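Local coordinates for 3-keto-5-aminohexanoate cleavage protein (Burkholderia xenovorans LB400, PDB 3E02) that probably cleaves 3-keto-5-aminohexanoate or a related beta-keto acid, as a zinc-dependent enzyme of the beta-keto acid cleavage family, at residues A[80-85]-A[295-300]; A[106-111]-A[302-307]. All coordinates share one frame; numbering follows the deposited sequence. Where two conformers were deposited one is given.

Contact 1 (A[80-85]-A[295-300]); sequences DAILNI and DEARAM
R298 reaches from the helix to the carbonyl of D80, just before the strand begins. NH1 and NH2 both donate to the one oxygen D80 O, each at 2.9 Å. The two bonds are moderately bent, near 145° at the hydrogens. The carbonyl oxygen lies close to the guanidinium plane, so the group meets it end-on. NH1 comes nearly along the C=O axis, while NH2 sits above the carbonyl plane. A81 O stands 3.6 Å from NH2, in an oblique position. I82 covers one face of the guanidinium. Its CG1 lies 3.9 Å from R298 CZ, over the centre of that face. I82 CD1 extends onward to R298 CG (3.7 Å) and to the CB of A297 (3.8 Å). I82 points from its strand to the helix and R298 runs from the helix to the strand, so they lie side by side, head to tail. R298 CG is anti to the carbonyl carbon (chi1 -70°), and the extended chain to NE carries the guanidinium past I82 CG1 to D80 O.

The fold is a TIM barrel. Strand 82-85 is one of its parallel strands, between 48-54 and 109-113, and helix 294-301 packs by the strand's N-terminal end. V109 and M48, on these two neighbouring strands, also touch I82.

D295, one helical turn before R298, takes NH1 in a salt bridge whose hydrogen bond is weak (OD1, 3.0 Å). NE is taken by E108, so separate partners fix the rotation of the guanidinium. In one of the two D80 conformers, D80 OD2 also comes within 4.5 Å of D295 OD2. The arginine may ease their repulsion, though it does not touch the D80 carboxylate. In that conformer a water accepts from the backbone N of D295 and donates to D80 OD2.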
loop_
_atom_site.group_PDB
_atom_site.type_symbol
_atom_site.label_atom_id
_atom_site.label_comp_id
_atom_site.label_asym_id
_atom_site.label_seq_id
_atom_site.Cartn_x
_atom_site.Cartn_y
_atom_site.Cartn_z
ATOM N N ASP A 80 -13.681 1.210 -37.802
ATOM C CA ASP A 80 -12.262 1.596 -37.800
ATOM C C ASP A 80 -11.619 1.215 -36.472
ATOM O O ASP A 80 -10.510 1.604 -36.196
ATOM C CB ASP A 80 -12.031 3.071 -38.189
ATOM C CG ASP A 80 -12.623 4.063 -37.210
ATOM O OD1 ASP A 80 -13.582 3.714 -36.504
ATOM O OD2 ASP A 80 -12.144 5.222 -37.184
ATOM N N ALA A 81 -12.301 0.402 -35.655
ATOM C CA ALA A 81 -11.733 -0.060 -34.386
ATOM C C ALA A 81 -10.443 -0.842 -34.632
ATOM O O ALA A 81 -10.289 -1.492 -35.674
ATOM C CB ALA A 81 -12.742 -0.937 -33.603
ATOM N N ILE A 82 -9.499 -0.725 -33.702
ATOM C CA ILE A 82 -8.249 -1.490 -33.764
ATOM C C ILE A 82 -8.611 -2.953 -33.478
ATOM O O ILE A 82 -9.297 -3.230 -32.502
ATOM C CB ILE A 82 -7.228 -1.051 -32.693
ATOM C CG1 ILE A 82 -6.828 0.417 -32.869
ATOM C CG2 ILE A 82 -5.992 -1.948 -32.753
ATOM C CD1 ILE A 82 -5.958 0.963 -31.745
ATOM N N LEU A 83 -8.161 -3.870 -34.328
ATOM C CA LEU A 83 -8.457 -5.292 -34.153
ATOM C C LEU A 83 -7.265 -5.940 -33.463
ATOM O O LEU A 83 -6.183 -5.987 -34.015
ATOM C CB LEU A 83 -8.830 -5.950 -35.477
ATOM C CG LEU A 83 -9.940 -5.210 -36.243
ATOM C CD1 LEU A 83 -10.355 -5.981 -37.506
ATOM C CD2 LEU A 83 -11.164 -4.903 -35.366
ATOM N N ASN A 84 -7.508 -6.402 -32.235
ATOM C CA ASN A 84 -6.536 -7.017 -31.340
ATOM C C ASN A 84 -6.805 -8.535 -31.387
ATOM O O ASN A 84 -7.919 -8.981 -31.041
ATOM C CB ASN A 84 -6.719 -6.350 -29.957
ATOM C CG ASN A 84 -5.995 -7.022 -28.812
ATOM O OD1 ASN A 84 -5.481 -8.128 -28.904
ATOM N ND2 ASN A 84 -5.988 -6.326 -27.682
ATOM N N ILE A 85 -5.787 -9.294 -31.819
ATOM C CA ILE A 85 -5.867 -10.754 -31.958
ATOM C C ILE A 85 -5.242 -11.470 -30.757
ATOM O O ILE A 85 -4.108 -11.157 -30.333
ATOM C CB ILE A 85 -5.161 -11.261 -33.259
ATOM C CG1 ILE A 85 -5.649 -10.498 -34.504
ATOM C CG2 ILE A 85 -5.367 -12.778 -33.444
ATOM C CD1 ILE A 85 -7.159 -10.540 -34.739
ATOM N N ASP A 295 -8.538 6.083 -33.832
ATOM C CA ASP A 295 -7.309 6.766 -34.258
ATOM C C ASP A 295 -6.542 7.431 -33.111
ATOM O O ASP A 295 -5.311 7.452 -33.133
ATOM C CB ASP A 295 -7.586 7.746 -35.404
ATOM C CG ASP A 295 -7.925 7.039 -36.731
ATOM O OD1 ASP A 295 -7.649 5.834 -36.912
ATOM O OD2 ASP A 295 -8.453 7.719 -37.633
ATOM N N GLU A 296 -7.250 7.957 -32.112
ATOM C CA GLU A 296 -6.588 8.459 -30.892
ATOM C C GLU A 296 -5.883 7.306 -30.175
ATOM O O GLU A 296 -4.763 7.477 -29.691
ATOM C CB GLU A 296 -7.578 9.163 -29.961
ATOM C CG GLU A 296 -8.003 10.507 -30.527
ATOM C CD GLU A 296 -9.163 11.164 -29.801
ATOM O OE1 GLU A 296 -10.009 10.463 -29.213
ATOM O OE2 GLU A 296 -9.250 12.407 -29.871
ATOM N N ALA A 297 -6.536 6.134 -30.137
ATOM C CA ALA A 297 -5.957 4.922 -29.552
ATOM C C ALA A 297 -4.707 4.464 -30.309
ATOM O O ALA A 297 -3.708 4.108 -29.684
ATOM C CB ALA A 297 -7.000 3.798 -29.471
ATOM N N ARG A 298 -4.757 4.498 -31.647
ATOM C CA ARG A 298 -3.598 4.157 -32.505
ATOM C C ARG A 298 -2.392 5.060 -32.218
ATOM O O ARG A 298 -1.264 4.582 -32.171
ATOM C CB ARG A 298 -3.958 4.246 -34.000
ATOM C CG ARG A 298 -4.895 3.162 -34.491
ATOM C CD ARG A 298 -5.082 3.213 -36.003
ATOM N NE ARG A 298 -5.859 2.051 -36.446
ATOM C CZ ARG A 298 -7.189 1.953 -36.454
ATOM N NH1 ARG A 298 -7.967 2.973 -36.106
ATOM N NH2 ARG A 298 -7.747 0.805 -36.847
ATOM N N ALA A 299 -2.648 6.354 -32.029
ATOM C CA ALA A 299 -1.608 7.331 -31.699
ATOM C C ALA A 299 -1.050 7.077 -30.301
ATOM O O ALA A 299 0.147 7.226 -30.091
ATOM C CB ALA A 299 -2.142 8.769 -31.821
HETATM N N MSE A 300 -1.908 6.692 -29.354
HETATM C CA MSE A 300 -1.465 6.366 -27.992
HETATM C C MSE A 300 -0.578 5.117 -27.990
HETATM O O MSE A 300 0.517 5.143 -27.448
HETATM C CB MSE A 300 -2.659 6.161 -27.038
HETATM C CG MSE A 300 -3.392 7.450 -26.698
HETATM SE SE MSE A 300 -5.134 7.122 -25.915
HETATM C CE MSE A 300 -4.636 6.352 -24.237
HETATM O O HOH W 1 -10.941 6.979 -35.326
#

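Contact 2 (A[106-111]-A[302-307]); sequences RPEVAS and KTKGAN
E108 points its carboxylate at the loop segment T303 to A306. Its CB lies 4.0 Å from T303 CB. CG passes G305 O at 3.5 Å, and the chain, extended beyond CG, delivers the carboxylate to the loop. CD rests against the peptide joining G305 and A306. OE1 accepts from T303 OG1 at 2.8 Å, with the hydroxyl above the carboxylate plane. It also takes a weak bond from G305 N at 3.0 Å. OE2 lies beside A306 CA and also meets R298. Next along the strand, V109 CG2 meets T303 CG2 at 3.8 Å.

The contact joins the start of barrel strand 109-113 to the loop after helix 294-301. K304 crosses it with an extended chain. Its NZ donates to R106 O at 2.8 Å, from above the carbonyl plane. Two waters, S165 O and E308 O also surround NZ. These are more acceptors than its three N-H, so some must share or alternate. Another water links K304 N to E108 O.

The buried carboxylate thus has donors at both oxygens, and R298 would be expected to keep it ionised. The lysine charge is met by backbone carbonyls and water.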
loop_
_atom_site.group_PDB
_atom_site.type_symbol
_atom_site.label_atom_id
_atom_site.label_comp_id
_atom_site.label_asym_id
_atom_site.label_seq_id
_atom_site.Cartn_x
_atom_site.Cartn_y
_atom_site.Cartn_z
ATOM N N ARG A 106 -1.250 -10.483 -39.330
ATOM C CA ARG A 106 -0.319 -9.357 -39.144
ATOM C C ARG A 106 -1.100 -8.134 -38.609
ATOM O O ARG A 106 -1.123 -7.080 -39.240
ATOM C CB ARG A 106 0.474 -9.085 -40.428
ATOM C CG ARG A 106 1.428 -10.243 -40.788
ATOM C CD ARG A 106 2.088 -10.069 -42.145
ATOM N NE ARG A 106 3.005 -8.928 -42.210
ATOM C CZ ARG A 106 4.335 -8.966 -42.038
ATOM N NH1 ARG A 106 4.990 -10.098 -41.743
ATOM N NH2 ARG A 106 5.028 -7.827 -42.135
ATOM N N PRO A 107 -1.727 -8.288 -37.415
ATOM C CA PRO A 107 -2.568 -7.234 -36.871
ATOM C C PRO A 107 -1.776 -6.075 -36.276
ATOM O O PRO A 107 -0.581 -6.195 -36.020
ATOM C CB PRO A 107 -3.339 -7.960 -35.763
ATOM C CG PRO A 107 -2.350 -8.934 -35.250
ATOM C CD PRO A 107 -1.623 -9.417 -36.469
ATOM N N GLU A 108 -2.472 -4.964 -36.054
ATOM C CA GLU A 108 -1.883 -3.810 -35.380
ATOM C C GLU A 108 -1.564 -4.128 -33.920
ATOM O O GLU A 108 -0.580 -3.605 -33.368
ATOM C CB GLU A 108 -2.833 -2.619 -35.391
ATOM C CG GLU A 108 -3.096 -2.038 -36.747
ATOM C CD GLU A 108 -3.897 -0.782 -36.623
ATOM O OE1 GLU A 108 -3.280 0.290 -36.471
ATOM O OE2 GLU A 108 -5.131 -0.886 -36.669
ATOM N N VAL A 109 -2.416 -4.956 -33.303
ATOM C CA VAL A 109 -2.266 -5.352 -31.914
ATOM C C VAL A 109 -2.528 -6.852 -31.711
ATOM O O VAL A 109 -3.363 -7.444 -32.391
ATOM C CB VAL A 109 -3.201 -4.518 -30.978
ATOM C CG1 VAL A 109 -3.045 -4.943 -29.511
ATOM C CG2 VAL A 109 -2.930 -3.008 -31.141
ATOM N N ALA A 110 -1.738 -7.461 -30.830
ATOM C CA ALA A 110 -1.950 -8.843 -30.393
ATOM C C ALA A 110 -1.805 -8.898 -28.888
ATOM O O ALA A 110 -1.009 -8.142 -28.319
ATOM C CB ALA A 110 -0.953 -9.801 -31.063
ATOM N N SER A 111 -2.554 -9.787 -28.237
ATOM C CA SER A 111 -2.414 -9.969 -26.791
ATOM C C SER A 111 -1.112 -10.739 -26.549
ATOM O O SER A 111 -0.652 -11.471 -27.429
ATOM C CB SER A 111 -3.627 -10.675 -26.164
ATOM O OG SER A 111 -3.775 -11.985 -26.645
ATOM N N LYS A 302 0.854 3.711 -30.624
ATOM C CA LYS A 302 1.849 3.816 -31.700
ATOM C C LYS A 302 1.779 2.585 -32.606
ATOM O O LYS A 302 2.774 1.925 -32.868
ATOM C CB LYS A 302 3.267 4.042 -31.143
ATOM C CG LYS A 302 3.459 5.270 -30.267
ATOM C CD LYS A 302 3.341 6.559 -31.052
ATOM C CE LYS A 302 3.629 7.781 -30.175
ATOM N NZ LYS A 302 5.034 7.766 -29.635
ATOM N N THR A 303 0.579 2.286 -33.085
ATOM C CA THR A 303 0.358 1.141 -33.970
ATOM C C THR A 303 0.779 1.476 -35.397
ATOM O O THR A 303 0.925 2.644 -35.754
ATOM C CB THR A 303 -1.107 0.676 -33.967
ATOM O OG1 THR A 303 -1.944 1.720 -34.474
ATOM C CG2 THR A 303 -1.549 0.269 -32.543
ATOM N N LYS A 304 0.932 0.434 -36.206
ATOM C CA LYS A 304 1.385 0.565 -37.597
ATOM C C LYS A 304 0.338 1.125 -38.584
ATOM O O LYS A 304 0.705 1.498 -39.694
ATOM C CB LYS A 304 1.939 -0.771 -38.122
ATOM C CG LYS A 304 0.930 -1.921 -38.255
ATOM C CD LYS A 304 1.579 -3.157 -38.850
ATOM C CE LYS A 304 0.582 -4.295 -38.944
ATOM N NZ LYS A 304 1.172 -5.512 -39.578
ATOM N N GLY A 305 -0.932 1.152 -38.190
ATOM C CA GLY A 305 -2.029 1.654 -39.011
ATOM C C GLY A 305 -2.886 0.535 -39.556
ATOM O O GLY A 305 -2.395 -0.568 -39.814
ATOM N N ALA A 306 -4.171 0.835 -39.745
ATOM C CA ALA A 306 -5.171 -0.129 -40.251
ATOM C C ALA A 306 -4.855 -0.713 -41.642
ATOM O O ALA A 306 -5.179 -1.872 -41.915
ATOM C CB ALA A 306 -6.572 0.519 -40.254
ATOM N N ASN A 307 -4.213 0.092 -42.483
ATOM C CA ASN A 307 -3.839 -0.300 -43.852
ATOM C C ASN A 307 -2.619 -1.229 -43.958
ATOM O O ASN A 307 -2.318 -1.723 -45.050
ATOM C CB ASN A 307 -3.614 0.948 -44.739
ATOM C CG ASN A 307 -2.445 1.827 -44.269
ATOM O OD1 ASN A 307 -2.145 1.910 -43.071
ATOM N ND2 ASN A 307 -1.804 2.508 -45.216
HETATM O O HOH W 2 3.093 -5.138 -41.549
HETATM O O HOH W 3 1.622 -7.292 -37.509
HETATM O O HOH W 4 1.028 -2.047 -34.849
#

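Overall arrangement
Contacts 1 and 2 are neighbours, their centres about 7 Å apart. R298 of contact 1 and E108 of contact 2 join them directly, by a salt bridge from NE to OE2 of 3.0 Å. Strands 82-85 and 109-113 pair in parallel, with I85 O and S111 N 2.9 Å apart in a probable hydrogen bond. Helix 294-301 and the loop after it therefore reach two adjacent barrel strands. The zinc, held by H50, H52 and E259, is further off: about 14 Å from the I82 side chain and 11 Å from that of V109. N84, on the contact 1 strand, makes a weak hydrogen bond to the zinc ligand H50.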